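Local coordinates for CRISPR system Cmr subunit Cmr6 (Pyrococcus furiosus, PDB 4W8V), which caps, together with Cmr1, the crRNA-bearing Cmr complex of type III-B CRISPR immunity, an RNA-binding assembly directed against invading nucleic acids, at residues E141-I150 against P202-R210; F219-L229 against G238-V246. One frame throughout, in Å; residues are numbered along the deposited sequence.

Contact 1 of 2, residues E141-I150 against P202-R210; sequences EVVFFDAIPI and PFLVAVGGR
Phe145 keeps its CG anti to the carbonyl carbon (chi1 -66°), which turns the ring back along its own strand, past Ala206 and towards Gly208, with CD2 3.8 Å from Ala206 CB. Strand 143-149 is the outer strand here of the four-stranded antiparallel, ferredoxin-like sheet of the RAMP domain, and 202-209 is its neighbour. Gly208, lacking a side chain, leaves room for the far end of the Phe145 ring, whose CE2 lies 3.7 Å from Gly208 N; Val143 CG1 sits over one face, towards the rim. Val143 and Gly208 pair through both backbone hydrogen bonds, as do Ile148 and Leu204 further on. Between these pairs the register slips by one residue. There Phe145 N makes a weak hydrogen bond to Ala206 O, and two waters join the strands: both donate to Phe145 O, while one also donates to Ala206 O and the other accepts from Ala206 N. Phe144 lies side by side with Val207, CD2 to CG1 3.9 Å, on the surface that meets helix 212-228. Towards the end, Pro149 crosses Phe203, with its CA over one face of the ring and CG 3.7 Å from CE2. Ile150 N closes the pairing on Pro202 O at 2.9 Å, approaching 40° out of the carbonyl plane.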
# COMPACT_ATOMS: atom_id res chain seq x y z
N GLU A 141 1.41 -4.72 15.20
CA GLU A 141 0.98 -3.82 16.26
C GLU A 141 0.42 -2.52 15.73
O GLU A 141 0.25 -1.56 16.47
CB GLU A 141 2.14 -3.53 17.20
CG GLU A 141 2.81 -4.77 17.75
CD GLU A 141 4.05 -4.45 18.54
OE1 GLU A 141 4.36 -3.24 18.70
OE2 GLU A 141 4.72 -5.41 18.99
N VAL A 142 0.16 -2.48 14.43
CA VAL A 142 -0.43 -1.31 13.81
C VAL A 142 -1.64 -1.70 12.98
O VAL A 142 -1.63 -2.68 12.24
CB VAL A 142 0.59 -0.55 12.91
CG1 VAL A 142 -0.10 0.57 12.15
CG2 VAL A 142 1.71 0.01 13.77
N VAL A 143 -2.71 -0.95 13.14
CA VAL A 143 -3.94 -1.18 12.42
C VAL A 143 -3.91 -0.34 11.16
O VAL A 143 -3.68 0.87 11.22
CB VAL A 143 -5.18 -0.83 13.27
CG1 VAL A 143 -6.46 -0.94 12.46
CG2 VAL A 143 -5.23 -1.72 14.50
N PHE A 144 -4.12 -0.99 10.02
CA PHE A 144 -4.22 -0.26 8.77
C PHE A 144 -5.68 -0.09 8.44
O PHE A 144 -6.30 -0.99 7.86
CB PHE A 144 -3.48 -0.97 7.65
CG PHE A 144 -1.99 -0.85 7.76
CD1 PHE A 144 -1.26 -1.74 8.54
CD2 PHE A 144 -1.32 0.16 7.08
CE1 PHE A 144 0.12 -1.60 8.65
CE2 PHE A 144 0.05 0.28 7.17
CZ PHE A 144 0.76 -0.59 7.96
N PHE A 145 -6.23 1.07 8.82
CA PHE A 145 -7.64 1.37 8.60
C PHE A 145 -7.94 1.51 7.13
O PHE A 145 -7.06 1.79 6.31
CB PHE A 145 -8.06 2.68 9.30
CG PHE A 145 -8.01 2.61 10.79
CD1 PHE A 145 -8.90 1.83 11.50
CD2 PHE A 145 -7.07 3.36 11.49
CE1 PHE A 145 -8.85 1.77 12.88
CE2 PHE A 145 -7.00 3.31 12.86
CZ PHE A 145 -7.90 2.52 13.56
N ASP A 146 -9.21 1.33 6.81
CA ASP A 146 -9.68 1.60 5.48
C ASP A 146 -9.60 3.09 5.18
O ASP A 146 -9.83 3.94 6.07
CB ASP A 146 -11.09 1.05 5.31
CG ASP A 146 -11.14 -0.48 5.45
OD1 ASP A 146 -10.57 -1.19 4.60
OD2 ASP A 146 -11.71 -0.99 6.41
N ALA A 147 -9.25 3.41 3.95
CA ALA A 147 -9.24 4.79 3.49
C ALA A 147 -10.59 5.10 2.90
O ALA A 147 -11.05 4.41 2.00
CB ALA A 147 -8.16 5.01 2.47
N ILE A 148 -11.23 6.15 3.40
CA ILE A 148 -12.65 6.36 3.14
C ILE A 148 -12.96 7.76 2.55
O ILE A 148 -12.36 8.74 2.97
CB ILE A 148 -13.43 6.13 4.43
CG1 ILE A 148 -12.83 6.98 5.56
CG2 ILE A 148 -13.37 4.67 4.83
CD1 ILE A 148 -13.11 6.49 6.94
N PRO A 149 -13.86 7.82 1.56
CA PRO A 149 -14.28 9.08 0.95
C PRO A 149 -14.85 10.02 2.00
O PRO A 149 -15.64 9.60 2.83
CB PRO A 149 -15.36 8.64 -0.05
CG PRO A 149 -15.07 7.25 -0.34
CD PRO A 149 -14.53 6.67 0.94
N ILE A 150 -14.42 11.27 1.97
CA ILE A 150 -14.94 12.30 2.86
C ILE A 150 -16.08 13.02 2.16
O ILE A 150 -15.86 13.96 1.38
CB ILE A 150 -13.85 13.28 3.29
CG1 ILE A 150 -12.66 12.48 3.85
CG2 ILE A 150 -14.43 14.28 4.31
CD1 ILE A 150 -11.41 13.28 4.13
N PRO A 202 -11.65 13.46 -2.16
CA PRO A 202 -10.99 13.41 -0.85
C PRO A 202 -11.20 12.09 -0.10
O PRO A 202 -12.33 11.60 -0.03
CB PRO A 202 -11.62 14.57 -0.09
CG PRO A 202 -12.94 14.78 -0.74
CD PRO A 202 -12.82 14.35 -2.16
N PHE A 203 -10.12 11.55 0.46
CA PHE A 203 -10.15 10.35 1.27
C PHE A 203 -9.52 10.63 2.63
O PHE A 203 -8.55 11.37 2.73
CB PHE A 203 -9.41 9.17 0.59
CG PHE A 203 -10.17 8.56 -0.54
CD1 PHE A 203 -10.25 9.20 -1.76
CD2 PHE A 203 -10.81 7.34 -0.39
CE1 PHE A 203 -10.97 8.64 -2.81
CE2 PHE A 203 -11.53 6.77 -1.42
CZ PHE A 203 -11.61 7.42 -2.63
N LEU A 204 -10.08 10.02 3.67
CA LEU A 204 -9.41 9.98 4.96
C LEU A 204 -8.54 8.72 5.06
O LEU A 204 -9.00 7.62 4.78
CB LEU A 204 -10.43 10.00 6.09
CG LEU A 204 -9.87 10.29 7.48
CD1 LEU A 204 -9.57 11.77 7.62
CD2 LEU A 204 -10.87 9.86 8.52
N VAL A 205 -7.30 8.89 5.49
CA VAL A 205 -6.33 7.82 5.56
C VAL A 205 -5.74 7.77 6.95
O VAL A 205 -5.32 8.80 7.49
CB VAL A 205 -5.19 8.03 4.54
CG1 VAL A 205 -4.10 6.98 4.71
CG2 VAL A 205 -5.75 8.03 3.10
N ALA A 206 -5.69 6.58 7.56
CA ALA A 206 -5.27 6.49 8.95
C ALA A 206 -4.64 5.16 9.32
O ALA A 206 -4.96 4.13 8.76
CB ALA A 206 -6.47 6.76 9.86
N VAL A 207 -3.78 5.21 10.33
CA VAL A 207 -3.22 4.01 10.94
C VAL A 207 -3.29 4.17 12.46
O VAL A 207 -3.29 5.28 12.95
CB VAL A 207 -1.76 3.75 10.49
CG1 VAL A 207 -1.69 3.55 8.98
CG2 VAL A 207 -0.83 4.87 10.93
N GLY A 208 -3.33 3.06 13.19
CA GLY A 208 -3.46 3.11 14.63
C GLY A 208 -2.60 2.11 15.38
O GLY A 208 -2.22 1.07 14.84
N GLY A 209 -2.28 2.42 16.63
CA GLY A 209 -1.49 1.53 17.46
C GLY A 209 -1.21 2.14 18.81
O GLY A 209 -1.44 3.32 19.03
N ARG A 210 -0.70 1.33 19.73
CA ARG A 210 -0.40 1.80 21.08
C ARG A 210 0.85 2.67 21.08
O ARG A 210 0.87 3.74 21.67
CB ARG A 210 -0.21 0.63 22.04
CG ARG A 210 -1.35 -0.35 22.08
CD ARG A 210 -0.79 -1.76 22.05
NE ARG A 210 -1.75 -2.76 22.51
CZ ARG A 210 -1.84 -3.18 23.77
NH1 ARG A 210 -1.03 -2.68 24.70
NH2 ARG A 210 -2.74 -4.10 24.10
O HOH W 1 -4.19 2.28 6.44
O HOH W 2 -6.96 4.63 6.11

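Contact 2 of 2, residues F219-L229 against G238-V246; sequences FSLVKLALRDL and GYGRLVEYV
The guanidinium of Arg241 has Leu229 O over the centre of one face, 3.0 Å above its plane, and Arg227 O and Tyr239 O at its edges. It lies where the second helix of the ferredoxin-like RAMP fold, 212-228, passes to the last strand through a loop that includes Gly238 and Gly240. The Leu229 contact is not a hydrogen bond, yet the carbonyls at this helix end probably attract the positive charge. NH2 makes a weak hydrogen bond to Tyr239 O and another hydrogen bond to Thr235 O, which help hold the guanidinium by these carbonyls. The strand then runs back at 134° to the helix. Leu226 O accepts from Leu242 N at 2.9 Å, with the donor 49° out of the carbonyl plane, and one water donates to both Lys223 O and Leu242 O. The side chains of Arg227 and Val243 cross at about a right angle, CG of the first 3.9 Å from CG1 of the second. The Arg227 guanidinium forms salt bridges with Asp228 and with Glu112 of helix 108-116; Asp228 has a second one with Arg108. At the far end, bends at chi3 and chi4 bring Lys223 NZ to Glu244 OE1, a 2.6 Å salt bridge nearly along the C-O axis.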
# COMPACT_ATOMS: atom_id res chain seq x y z
N PHE A 219 2.60 5.67 9.34
CA PHE A 219 1.84 6.67 8.60
C PHE A 219 2.70 7.31 7.51
O PHE A 219 2.22 7.62 6.42
CB PHE A 219 1.31 7.74 9.55
CG PHE A 219 0.39 8.73 8.89
CD1 PHE A 219 -0.90 8.37 8.54
CD2 PHE A 219 0.83 10.00 8.60
CE1 PHE A 219 -1.74 9.27 7.91
CE2 PHE A 219 -0.00 10.92 7.98
CZ PHE A 219 -1.29 10.55 7.64
N SER A 220 3.98 7.49 7.82
CA SER A 220 4.90 8.14 6.90
C SER A 220 5.20 7.22 5.72
O SER A 220 5.33 7.66 4.59
CB SER A 220 6.18 8.52 7.63
OG SER A 220 5.98 9.69 8.40
N LEU A 221 5.28 5.93 6.00
CA LEU A 221 5.44 4.96 4.95
C LEU A 221 4.20 4.93 4.06
O LEU A 221 4.30 4.84 2.85
CB LEU A 221 5.75 3.58 5.54
CG LEU A 221 7.16 3.43 6.12
CD1 LEU A 221 7.33 2.06 6.74
CD2 LEU A 221 8.21 3.68 5.04
N VAL A 222 3.02 5.04 4.67
CA VAL A 222 1.77 4.98 3.92
C VAL A 222 1.65 6.17 2.97
O VAL A 222 1.27 6.02 1.80
CB VAL A 222 0.57 4.92 4.88
CG1 VAL A 222 -0.73 5.32 4.19
CG2 VAL A 222 0.47 3.54 5.51
N LYS A 223 2.01 7.35 3.49
CA LYS A 223 2.13 8.56 2.70
C LYS A 223 3.01 8.33 1.50
O LYS A 223 2.63 8.62 0.36
CB LYS A 223 2.74 9.70 3.54
CG LYS A 223 1.77 10.75 4.06
CD LYS A 223 2.48 11.82 4.89
CE LYS A 223 3.18 12.85 4.01
NZ LYS A 223 2.20 13.72 3.28
N LEU A 224 4.21 7.85 1.78
CA LEU A 224 5.21 7.59 0.77
C LEU A 224 4.65 6.65 -0.29
O LEU A 224 4.77 6.89 -1.49
CB LEU A 224 6.46 7.01 1.43
CG LEU A 224 7.74 6.78 0.63
CD1 LEU A 224 8.10 8.01 -0.20
CD2 LEU A 224 8.84 6.45 1.62
N ALA A 225 3.99 5.60 0.15
CA ALA A 225 3.49 4.57 -0.76
C ALA A 225 2.31 5.06 -1.63
O ALA A 225 2.19 4.68 -2.79
CB ALA A 225 3.11 3.32 0.04
N LEU A 226 1.46 5.92 -1.08
CA LEU A 226 0.30 6.42 -1.83
C LEU A 226 0.69 7.44 -2.88
O LEU A 226 0.03 7.57 -3.91
CB LEU A 226 -0.74 7.04 -0.88
CG LEU A 226 -1.38 6.13 0.19
CD1 LEU A 226 -2.40 6.93 1.04
CD2 LEU A 226 -2.02 4.89 -0.39
N ARG A 227 1.75 8.19 -2.62
CA ARG A 227 2.22 9.20 -3.57
C ARG A 227 3.00 8.55 -4.70
O ARG A 227 2.75 8.84 -5.86
CB ARG A 227 3.10 10.21 -2.84
CG ARG A 227 3.50 11.43 -3.64
CD ARG A 227 4.46 12.28 -2.83
NE ARG A 227 5.72 11.59 -2.61
CZ ARG A 227 6.48 11.72 -1.52
NH1 ARG A 227 6.11 12.52 -0.54
NH2 ARG A 227 7.62 11.04 -1.42
N ASP A 228 3.91 7.64 -4.37
CA ASP A 228 4.86 7.14 -5.37
C ASP A 228 4.53 5.76 -5.97
O ASP A 228 4.99 5.47 -7.07
CB ASP A 228 6.27 7.12 -4.76
CG ASP A 228 6.79 8.53 -4.44
OD1 ASP A 228 6.18 9.52 -4.92
OD2 ASP A 228 7.81 8.66 -3.73
N LEU A 229 3.74 4.94 -5.30
CA LEU A 229 3.39 3.62 -5.85
C LEU A 229 1.92 3.54 -6.29
O LEU A 229 1.62 3.05 -7.37
CB LEU A 229 3.69 2.53 -4.83
CG LEU A 229 5.17 2.47 -4.43
CD1 LEU A 229 5.47 1.35 -3.45
CD2 LEU A 229 6.03 2.32 -5.67
N GLY A 238 0.09 4.76 -13.81
CA GLY A 238 0.10 6.03 -13.10
C GLY A 238 -1.18 6.31 -12.33
O GLY A 238 -1.32 7.33 -11.67
N TYR A 239 -2.13 5.38 -12.44
CA TYR A 239 -3.40 5.51 -11.75
C TYR A 239 -3.22 5.33 -10.25
O TYR A 239 -2.24 4.73 -9.81
CB TYR A 239 -4.40 4.49 -12.29
CG TYR A 239 -4.90 4.82 -13.68
CD1 TYR A 239 -5.82 5.84 -13.87
CD2 TYR A 239 -4.44 4.12 -14.80
CE1 TYR A 239 -6.29 6.15 -15.13
CE2 TYR A 239 -4.90 4.43 -16.07
CZ TYR A 239 -5.82 5.45 -16.23
OH TYR A 239 -6.28 5.77 -17.48
N GLY A 240 -4.14 5.89 -9.47
CA GLY A 240 -4.21 5.60 -8.05
C GLY A 240 -3.24 6.29 -7.11
O GLY A 240 -3.04 5.82 -5.99
N ARG A 241 -2.63 7.40 -7.53
CA ARG A 241 -1.76 8.14 -6.63
C ARG A 241 -2.58 9.10 -5.74
O ARG A 241 -3.43 9.83 -6.24
CB ARG A 241 -0.73 8.96 -7.42
CG ARG A 241 0.21 8.17 -8.29
CD ARG A 241 0.74 6.93 -7.59
NE ARG A 241 1.89 6.35 -8.29
CZ ARG A 241 1.81 5.45 -9.26
NH1 ARG A 241 2.91 4.99 -9.82
NH2 ARG A 241 0.63 5.02 -9.67
N LEU A 242 -2.32 9.11 -4.44
CA LEU A 242 -2.99 10.05 -3.53
C LEU A 242 -1.98 10.92 -2.77
O LEU A 242 -0.93 10.43 -2.36
CB LEU A 242 -3.89 9.31 -2.52
CG LEU A 242 -5.21 8.75 -3.06
CD1 LEU A 242 -5.08 7.30 -3.45
CD2 LEU A 242 -6.35 8.93 -2.03
N VAL A 243 -2.30 12.21 -2.60
CA VAL A 243 -1.42 13.12 -1.86
C VAL A 243 -2.17 13.90 -0.77
O VAL A 243 -3.32 14.28 -0.96
CB VAL A 243 -0.70 14.11 -2.81
CG1 VAL A 243 0.10 13.35 -3.87
CG2 VAL A 243 -1.68 15.08 -3.48
N GLU A 244 -1.52 14.11 0.36
CA GLU A 244 -2.09 14.86 1.48
C GLU A 244 -2.40 16.31 1.08
O GLU A 244 -1.70 16.88 0.25
CB GLU A 244 -1.12 14.85 2.68
CG GLU A 244 -1.78 15.10 4.04
CD GLU A 244 -0.83 14.84 5.20
OE1 GLU A 244 0.37 14.55 4.94
OE2 GLU A 244 -1.27 14.93 6.37
N TYR A 245 -3.46 16.88 1.65
CA TYR A 245 -3.79 18.29 1.44
C TYR A 245 -4.24 18.97 2.73
O TYR A 245 -4.40 18.30 3.75
CB TYR A 245 -4.87 18.46 0.36
CG TYR A 245 -6.27 18.06 0.78
CD1 TYR A 245 -6.69 16.74 0.67
CD2 TYR A 245 -7.19 19.01 1.23
CE1 TYR A 245 -7.97 16.36 1.04
CE2 TYR A 245 -8.47 18.64 1.60
CZ TYR A 245 -8.86 17.31 1.50
OH TYR A 245 -10.13 16.90 1.85
N VAL A 246 -4.48 20.28 2.63
CA VAL A 246 -4.72 21.23 3.74
C VAL A 246 -4.53 20.66 5.14
O VAL A 246 -3.42 20.67 5.66
CB VAL A 246 -6.16 21.84 3.67
CG1 VAL A 246 -6.47 22.61 4.94
CG2 VAL A 246 -6.31 22.74 2.46
O HOH W 3 0.82 10.39 -0.08
O HOH W 4 4.08 8.60 -8.90

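In the fold
The two contacts belong to one RAMP domain, in the C-terminal part of Cmr6, and their centres lie 13 Å apart. Contact 1 joins two neighbouring strands at one border of the sheet; contact 2 sets helix 212-228 against strand 242-244 at the other, with strand 13-21 between 202-209 and 242-244. Strand 202-209 runs on into that helix, which then packs back over it: Val205 CG1 lies 3.8 Å from Val222 CG1, and Phe144 CE2 is 3.7 Å from Val222 CG2. Just past strand 242-244, Tyr245 OH, hydrogen-bonded to Glu153, also packs 3.4 Å from Pro202 CB. The crystal structure holds no RNA, and neither contact can be assigned to an RNA site.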